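Local coordinates for enoyl-[acyl-carrier-protein] reductase [FMN] (Thermotoga maritima, PDB 5GVJ) that probably catalyses the NADH-dependent reduction of enoyl-acyl-carrier-protein intermediates in fatty acid synthesis, working with an FMN cofactor in a TIM-barrel fold, at residues V119-D122 and S123-R126; Y104-E107 and L108-G112; V156-V159 and S160-N164; A47-P50 and D51-R54. The protein carries 1 engineered substitution. One frame throughout, in Å; residues are numbered along the deposited sequence.

Contact 1: V119-D122 and S123-R126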
# COMPACT_ATOMS: atom_id res chain seq x y z
N VAL A 119 0.74 -12.04 9.52
CA VAL A 119 2.04 -11.45 9.85
C VAL A 119 2.07 -10.02 9.33
O VAL A 119 1.41 -9.67 8.35
CB VAL A 119 3.22 -12.26 9.26
CG1 VAL A 119 3.17 -13.72 9.74
CG2 VAL A 119 3.21 -12.20 7.75
N ALA A 120 2.83 -9.18 10.03
CA ALA A 120 3.07 -7.81 9.58
C ALA A 120 4.55 -7.59 9.32
O ALA A 120 4.99 -6.44 9.15
CB ALA A 120 2.53 -6.81 10.61
N SER A 121 5.33 -8.66 9.26
CA SER A 121 6.75 -8.51 9.05
C SER A 121 7.26 -9.64 8.18
O SER A 121 6.67 -10.71 8.08
CB SER A 121 7.52 -8.49 10.38
OG SER A 121 7.42 -9.75 11.03
N ASP A 122 8.40 -9.35 7.55
CA ASP A 122 9.12 -10.33 6.76
C ASP A 122 9.74 -11.41 7.65
O ASP A 122 9.74 -12.59 7.30
CB ASP A 122 10.19 -9.58 5.97
CG ASP A 122 10.97 -10.48 5.08
OD1 ASP A 122 10.34 -11.32 4.41
OD2 ASP A 122 12.21 -10.33 5.05
N SER A 123 10.29 -11.00 8.80
CA SER A 123 10.94 -11.96 9.68
C SER A 123 9.94 -12.95 10.26
O SER A 123 10.19 -14.16 10.30
CB SER A 123 11.67 -11.22 10.80
OG SER A 123 10.76 -10.42 11.54
N LEU A 124 8.78 -12.46 10.72
CA LEU A 124 7.78 -13.38 11.26
C LEU A 124 7.32 -14.36 10.20
O LEU A 124 7.17 -15.56 10.47
CB LEU A 124 6.59 -12.62 11.85
CG LEU A 124 5.51 -13.51 12.47
CD1 LEU A 124 6.09 -14.41 13.56
CD2 LEU A 124 4.33 -12.71 13.03
N ALA A 125 7.11 -13.88 8.97
CA ALA A 125 6.71 -14.78 7.89
C ALA A 125 7.71 -15.92 7.73
O ALA A 125 7.32 -17.09 7.66
CB ALA A 125 6.57 -14.01 6.57
N ARG A 126 9.00 -15.60 7.66
CA ARG A 126 9.98 -16.68 7.51
C ARG A 126 9.97 -17.61 8.72
O ARG A 126 10.14 -18.83 8.56
CB ARG A 126 11.38 -16.12 7.29
CG ARG A 126 11.52 -15.25 6.07
CD ARG A 126 12.99 -15.04 5.82
NE ARG A 126 13.50 -14.03 6.73
CZ ARG A 126 13.57 -12.74 6.44
NH1 ARG A 126 13.22 -12.30 5.24
NH2 ARG A 126 14.03 -11.88 7.36
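V119 and L124 bring their branched ends together where strand 114-119 gives way to helix 122-130: CG1 of V119 lies 3.6 Å from CG of L124, while the other valine methyl, CG2, sits 4.0 Å from CB of A125. L124 has its CG anti to the backbone N (chi1 -179°), which turns the isobutyl group back toward the valine. D122, first residue of the helix, contributes first through its main chain: its O accepts R126 N at 3.1 Å and, as modelled, also lies 3.9 Å above the plane of the R126 guanidinium, over its centre. R126 bends at chi3 to fold back like this. Its NH1 pairs with the D122 carboxylate in a salt bridge modelled too tightly for the detail to be trusted. S121 is the N-cap, a serine short enough to turn OG onto L124 N (3.0 Å). Replacing it with an alanine would probably leave that amide without its capping acceptor and the first turn less firmly held. I217 and R218 of the second subunit pack on this corner. It is a capped strand-to-helix turn of the TIM barrel, with the V119 side chain about 7 Å from that of E139, an FMN-binding residue.

Contact 2: Y104-E107 and L108-G112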
# COMPACT_ATOMS: atom_id res chain seq x y z
N TYR A 104 1.46 -23.62 18.41
CA TYR A 104 0.28 -24.40 18.07
C TYR A 104 0.35 -25.07 16.70
O TYR A 104 -0.48 -25.93 16.41
CB TYR A 104 -0.96 -23.51 18.06
CG TYR A 104 -1.28 -22.84 19.37
CD1 TYR A 104 -1.50 -23.58 20.52
CD2 TYR A 104 -1.41 -21.46 19.44
CE1 TYR A 104 -1.81 -22.96 21.71
CE2 TYR A 104 -1.72 -20.84 20.61
CZ TYR A 104 -1.92 -21.59 21.75
OH TYR A 104 -2.24 -20.95 22.93
N ILE A 105 1.29 -24.65 15.85
CA ILE A 105 1.24 -25.06 14.45
C ILE A 105 1.27 -26.58 14.32
O ILE A 105 0.46 -27.17 13.60
CB ILE A 105 2.40 -24.41 13.67
CG1 ILE A 105 2.28 -22.89 13.69
CG2 ILE A 105 2.45 -24.96 12.25
CD1 ILE A 105 3.36 -22.20 12.90
N ARG A 106 2.19 -27.23 15.04
CA ARG A 106 2.41 -28.66 14.85
C ARG A 106 1.16 -29.47 15.19
O ARG A 106 0.76 -30.36 14.43
CB ARG A 106 3.59 -29.13 15.69
CG ARG A 106 3.77 -30.62 15.68
CD ARG A 106 4.66 -31.07 16.83
NE ARG A 106 4.86 -32.50 16.73
CZ ARG A 106 5.98 -33.10 17.12
NH1 ARG A 106 6.98 -32.37 17.61
NH2 ARG A 106 6.11 -34.42 17.01
N GLU A 107 0.54 -29.20 16.34
CA GLU A 107 -0.61 -30.03 16.72
C GLU A 107 -1.78 -29.80 15.78
O GLU A 107 -2.54 -30.73 15.48
CB GLU A 107 -1.02 -29.76 18.17
CG GLU A 107 -1.57 -28.37 18.45
CD GLU A 107 -1.72 -28.11 19.94
OE1 GLU A 107 -2.46 -28.88 20.61
OE2 GLU A 107 -1.06 -27.17 20.45
N LEU A 108 -1.94 -28.57 15.28
CA LEU A 108 -2.97 -28.31 14.29
C LEU A 108 -2.68 -29.07 13.00
O LEU A 108 -3.55 -29.75 12.45
CB LEU A 108 -3.08 -26.81 14.03
CG LEU A 108 -3.82 -26.05 15.14
CD1 LEU A 108 -3.65 -24.55 15.01
CD2 LEU A 108 -5.30 -26.41 15.15
N LYS A 109 -1.43 -29.00 12.53
CA LYS A 109 -1.10 -29.65 11.27
C LYS A 109 -1.13 -31.16 11.38
O LYS A 109 -1.59 -31.84 10.46
CB LYS A 109 0.27 -29.20 10.80
CG LYS A 109 0.23 -27.90 10.05
CD LYS A 109 1.56 -27.68 9.42
CE LYS A 109 1.78 -28.65 8.28
NZ LYS A 109 3.01 -28.32 7.53
N GLU A 110 -0.65 -31.71 12.50
CA GLU A 110 -0.73 -33.16 12.68
C GLU A 110 -2.16 -33.67 12.56
O GLU A 110 -2.39 -34.80 12.14
CB GLU A 110 -0.12 -33.56 14.02
CG GLU A 110 1.39 -33.44 13.97
CD GLU A 110 2.08 -34.03 15.17
OE1 GLU A 110 1.39 -34.35 16.16
OE2 GLU A 110 3.33 -34.16 15.12
N ASN A 111 -3.15 -32.84 12.90
CA ASN A 111 -4.54 -33.26 12.83
C ASN A 111 -5.24 -32.80 11.55
O ASN A 111 -6.48 -32.87 11.47
CB ASN A 111 -5.27 -32.79 14.09
CG ASN A 111 -4.90 -33.63 15.31
OD1 ASN A 111 -5.43 -34.73 15.49
ND2 ASN A 111 -3.97 -33.14 16.13
N GLY A 112 -4.49 -32.36 10.54
CA GLY A 112 -5.04 -32.07 9.22
C GLY A 112 -5.56 -30.67 9.00
O GLY A 112 -6.15 -30.40 7.95
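Between Y104-E107 and L108-G112 the backbone keeps regular alpha-helical i to i+4 hydrogen bonding, in which L108 N, K109 N and E110 N donate to the O atoms of Y104, I105 and R106. The next carbonyl, E107 O, receives the side chain of N111 instead: ND2 donates to it at 2.9 Å, nearly straight at 169° and with the acceptor in the plane of the amide. N111 N adds only a weak bond to the same oxygen. Asparagine suits this place because its short amide can reach back one turn as the helix ends. G112 then takes a positive phi of 89°, which glycine tolerates easily, and its N bonds to K109 O at 2.9 Å in a Schellman motif.

On the outer face R106 and E110 form a salt bridge. R106 NE donates to E110 OE2 at 2.8 Å, with a weak second bond from NH2; the carboxylate is met from above its plane, and the two flat groups stand 78° apart. The arginine chain is extended from CG to NE, which sets NE closer than either terminal nitrogen to E110 OE2. Toward the protein, the I105 and K109 side chains run side by side, CG2 of I105 being 4.0 Å from CD of K109, and K109 NZ continues to G132 O. L108 CD1 approaches Y104 CB at 4.2 Å, while L108 packs on I87 and V115. The chemistry is that of an amphipathic helix: a charged pair toward solvent, aliphatic groups toward strand 114-119 and helix 79-88, and an end where E107 O and K109 O still find donors.

Contact 3: V156-V159 and S160-N164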
# COMPACT_ATOMS: atom_id res chain seq x y z
N VAL A 156 3.50 -7.23 1.01
CA VAL A 156 3.21 -8.40 0.19
C VAL A 156 4.39 -8.72 -0.72
O VAL A 156 4.74 -9.88 -0.93
CB VAL A 156 1.92 -8.19 -0.61
CG1 VAL A 156 1.69 -9.35 -1.59
CG2 VAL A 156 0.74 -8.05 0.33
N ASN A 157 5.02 -7.68 -1.30
CA ASN A 157 6.16 -7.88 -2.18
C ASN A 157 7.30 -8.56 -1.44
O ASN A 157 7.82 -9.58 -1.89
CB ASN A 157 6.59 -6.52 -2.75
CG ASN A 157 7.68 -6.63 -3.82
OD1 ASN A 157 8.27 -7.69 -4.02
ND2 ASN A 157 7.94 -5.52 -4.51
N LYS A 158 7.69 -8.01 -0.29
CA LYS A 158 8.85 -8.56 0.42
C LYS A 158 8.55 -9.95 0.96
O LYS A 158 9.38 -10.86 0.85
CB LYS A 158 9.27 -7.62 1.55
CG LYS A 158 10.44 -8.14 2.39
CD LYS A 158 11.70 -8.33 1.54
CE LYS A 158 12.93 -8.55 2.40
NZ LYS A 158 14.06 -9.13 1.62
N VAL A 159 7.37 -10.13 1.54
CA VAL A 159 7.02 -11.43 2.14
C VAL A 159 6.99 -12.51 1.07
O VAL A 159 7.57 -13.59 1.24
CB VAL A 159 5.69 -11.33 2.90
CG1 VAL A 159 5.16 -12.72 3.26
CG2 VAL A 159 5.87 -10.50 4.16
N SER A 160 6.32 -12.25 -0.06
CA SER A 160 6.24 -13.28 -1.09
C SER A 160 7.62 -13.66 -1.62
O SER A 160 7.86 -14.82 -1.96
CB SER A 160 5.33 -12.84 -2.23
OG SER A 160 5.78 -11.64 -2.84
N ARG A 161 8.55 -12.70 -1.69
CA ARG A 161 9.90 -13.04 -2.11
C ARG A 161 10.65 -13.86 -1.07
O ARG A 161 11.60 -14.57 -1.43
CB ARG A 161 10.67 -11.76 -2.43
CG ARG A 161 10.15 -11.04 -3.65
CD ARG A 161 11.02 -9.85 -3.97
NE ARG A 161 10.43 -9.01 -5.00
CZ ARG A 161 10.73 -9.09 -6.30
NH1 ARG A 161 11.60 -9.99 -6.73
NH2 ARG A 161 10.15 -8.27 -7.16
N SER A 162 10.25 -13.78 0.20
CA SER A 162 11.00 -14.42 1.28
C SER A 162 10.58 -15.86 1.57
O SER A 162 11.37 -16.59 2.18
CB SER A 162 10.86 -13.64 2.58
OG SER A 162 11.41 -12.34 2.47
N VAL A 163 9.36 -16.27 1.21
CA VAL A 163 8.89 -17.61 1.54
C VAL A 163 8.51 -18.35 0.26
O VAL A 163 8.28 -17.75 -0.80
CB VAL A 163 7.68 -17.58 2.50
CG1 VAL A 163 8.09 -16.92 3.82
CG2 VAL A 163 6.50 -16.83 1.87
N ASN A 164 8.45 -19.68 0.36
CA ASN A 164 7.92 -20.47 -0.74
C ASN A 164 6.45 -20.84 -0.57
O ASN A 164 5.80 -21.19 -1.56
CB ASN A 164 8.75 -21.75 -0.93
CG ASN A 164 10.03 -21.51 -1.69
OD1 ASN A 164 10.03 -20.83 -2.71
ND2 ASN A 164 11.14 -22.05 -1.19
O HOH W 1 13.28 -11.88 0.31
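R161 NE donates to N157 OD1 at 2.7 Å, one helical turn away. The bond lies in the carbonyl plane of the asparagine and close to the guanidinium plane, although the two groups are turned 40° apart. With chi1 at -174°, N157 swings its amide away from its own N and up to R161 NE as the extended arginine passes. Nearby, S160 OG sits 2.8 Å from V156 O and 3.1 Å from N157 O, folded against its own helix, and also bonds to L185 O. S162 N bonds to V159 O at 2.9 Å as the turns tighten at the helix end. The S162 hydroxyl probably bonds to D122, in a pairing modelled very short, and a water at 2.9 Å from S162 OG joins it to K158 NZ.

Part of the next shell is the second subunit: its D175 takes N157 ND2 and, with E300 of that subunit, R161 NH2. A leucine at N157 would probably leave R161 NE without its acceptor and D175 of the neighbour short of a donor. V159 faces inward onto A125 and V167. This is the closing turn of a TIM-barrel helix, apolar toward the barrel and mainly polar where it meets the second subunit.

Contact 4: A47-P50 and D51-R54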
# COMPACT_ATOMS: atom_id res chain seq x y z
N ALA A 47 -13.42 -12.82 20.80
CA ALA A 47 -14.19 -12.56 22.01
C ALA A 47 -14.95 -13.79 22.49
O ALA A 47 -15.90 -13.66 23.27
CB ALA A 47 -15.18 -11.41 21.77
N MET A 48 -14.55 -14.98 22.06
CA MET A 48 -15.30 -16.18 22.34
C MET A 48 -14.65 -17.01 23.44
O MET A 48 -13.42 -17.01 23.60
CB MET A 48 -15.46 -17.04 21.08
CG MET A 48 -16.46 -16.50 20.06
SD MET A 48 -16.63 -17.69 18.71
CE MET A 48 -17.72 -16.84 17.58
N LYS A 49 -15.49 -17.70 24.21
CA LYS A 49 -15.09 -18.80 25.07
C LYS A 49 -15.28 -20.10 24.31
O LYS A 49 -16.03 -20.15 23.33
CB LYS A 49 -15.92 -18.80 26.35
CG LYS A 49 -15.62 -17.62 27.27
CD LYS A 49 -16.53 -17.59 28.49
CE LYS A 49 -17.12 -16.20 28.71
NZ LYS A 49 -16.30 -15.13 28.07
N PRO A 50 -14.58 -21.18 24.71
CA PRO A 50 -14.68 -22.44 23.95
C PRO A 50 -16.11 -22.85 23.63
O PRO A 50 -16.38 -23.26 22.49
CB PRO A 50 -13.98 -23.44 24.87
CG PRO A 50 -12.96 -22.64 25.57
CD PRO A 50 -13.61 -21.29 25.81
N ASP A 51 -17.04 -22.72 24.58
CA ASP A 51 -18.42 -23.09 24.31
C ASP A 51 -19.00 -22.26 23.17
O ASP A 51 -19.69 -22.80 22.29
CB ASP A 51 -19.28 -22.93 25.56
CG ASP A 51 -19.29 -24.18 26.42
OD1 ASP A 51 -19.44 -25.29 25.86
OD2 ASP A 51 -19.14 -24.06 27.66
N ASP A 52 -18.75 -20.95 23.18
CA ASP A 52 -19.22 -20.07 22.11
C ASP A 52 -18.70 -20.53 20.75
O ASP A 52 -19.46 -20.57 19.77
CB ASP A 52 -18.77 -18.64 22.39
CG ASP A 52 -19.24 -18.13 23.74
OD1 ASP A 52 -20.39 -18.43 24.11
OD2 ASP A 52 -18.46 -17.43 24.42
N LEU A 53 -17.40 -20.85 20.67
CA LEU A 53 -16.84 -21.30 19.40
C LEU A 53 -17.47 -22.60 18.93
O LEU A 53 -17.76 -22.76 17.75
CB LEU A 53 -15.32 -21.44 19.50
CG LEU A 53 -14.66 -21.94 18.21
CD1 LEU A 53 -15.03 -21.06 17.02
CD2 LEU A 53 -13.15 -21.98 18.37
N ARG A 54 -17.66 -23.56 19.85
CA ARG A 54 -18.31 -24.82 19.48
C ARG A 54 -19.66 -24.57 18.83
O ARG A 54 -19.97 -25.12 17.77
CB ARG A 54 -18.48 -25.72 20.70
CG ARG A 54 -17.24 -26.46 21.12
CD ARG A 54 -17.54 -27.52 22.19
NE ARG A 54 -16.31 -27.88 22.88
CZ ARG A 54 -15.89 -27.31 24.01
NH1 ARG A 54 -16.63 -26.38 24.59
NH2 ARG A 54 -14.73 -27.68 24.55
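R54 N donates to P50 O at 2.9 Å, a nearly straight bond that belongs to the first turn of helix 50-63; L53 N to K49 O, at 3.1 Å, is its neighbour. K49 holds the N-cap position, and its own N points to the side chain of D52, whose OD2 accepts it at 3.0 Å in a nearly straight bond. The carboxylate is met on its anti side, 23° out of plane. A chi1 of -57° sets the D52 carboxylate opposite its own carbonyl carbon and brings the acid back over the start of the helix. Aspartate fits this third position well, because its negative charge would also be expected to favour the positive end of the helix. P50 suits the first: its phi of -48° is already helical, and the missing N-H costs no bond there.

Beside this bond M48, its chain extended beyond CG, passes D52 CB, 3.9 Å from its own CB, and brings SD 3.7 Å from L53 CA and 4.1 Å from L53 CB. Both M48 and L53 rest on I43 of strand 41-44, and P50 and L53 also meet helix 79-88. The D52-to-K49 bond is the side-chain-to-N-cap half of a capping box, placed in a strand-to-helix loop of the TIM barrel; the M48 side chain is about 7 Å from that of A23, an FMN-binding residue.

Followed from the N terminus, the contacts come in the order 4, 2, 1, 3, strictly in series: none nests in or crosses another. Contact 4 closes the turn from strand 41-44 into helix 50-63, and contact 1 does the same for strand 114-119 and helix 122-130. Contacts 2 and 3 instead finish helices 102-110 and 152-162. Contact 2 lies on the beta-alpha-beta unit whose second strand leads into contact 1. Contacts 1 and 3, with centres about 9 Å apart, are the pair that touch, joining two adjacent barrel helices, and both meet the second subunit. Contact 4 lies across the chain's centre from contact 3, about 34 Å between centres.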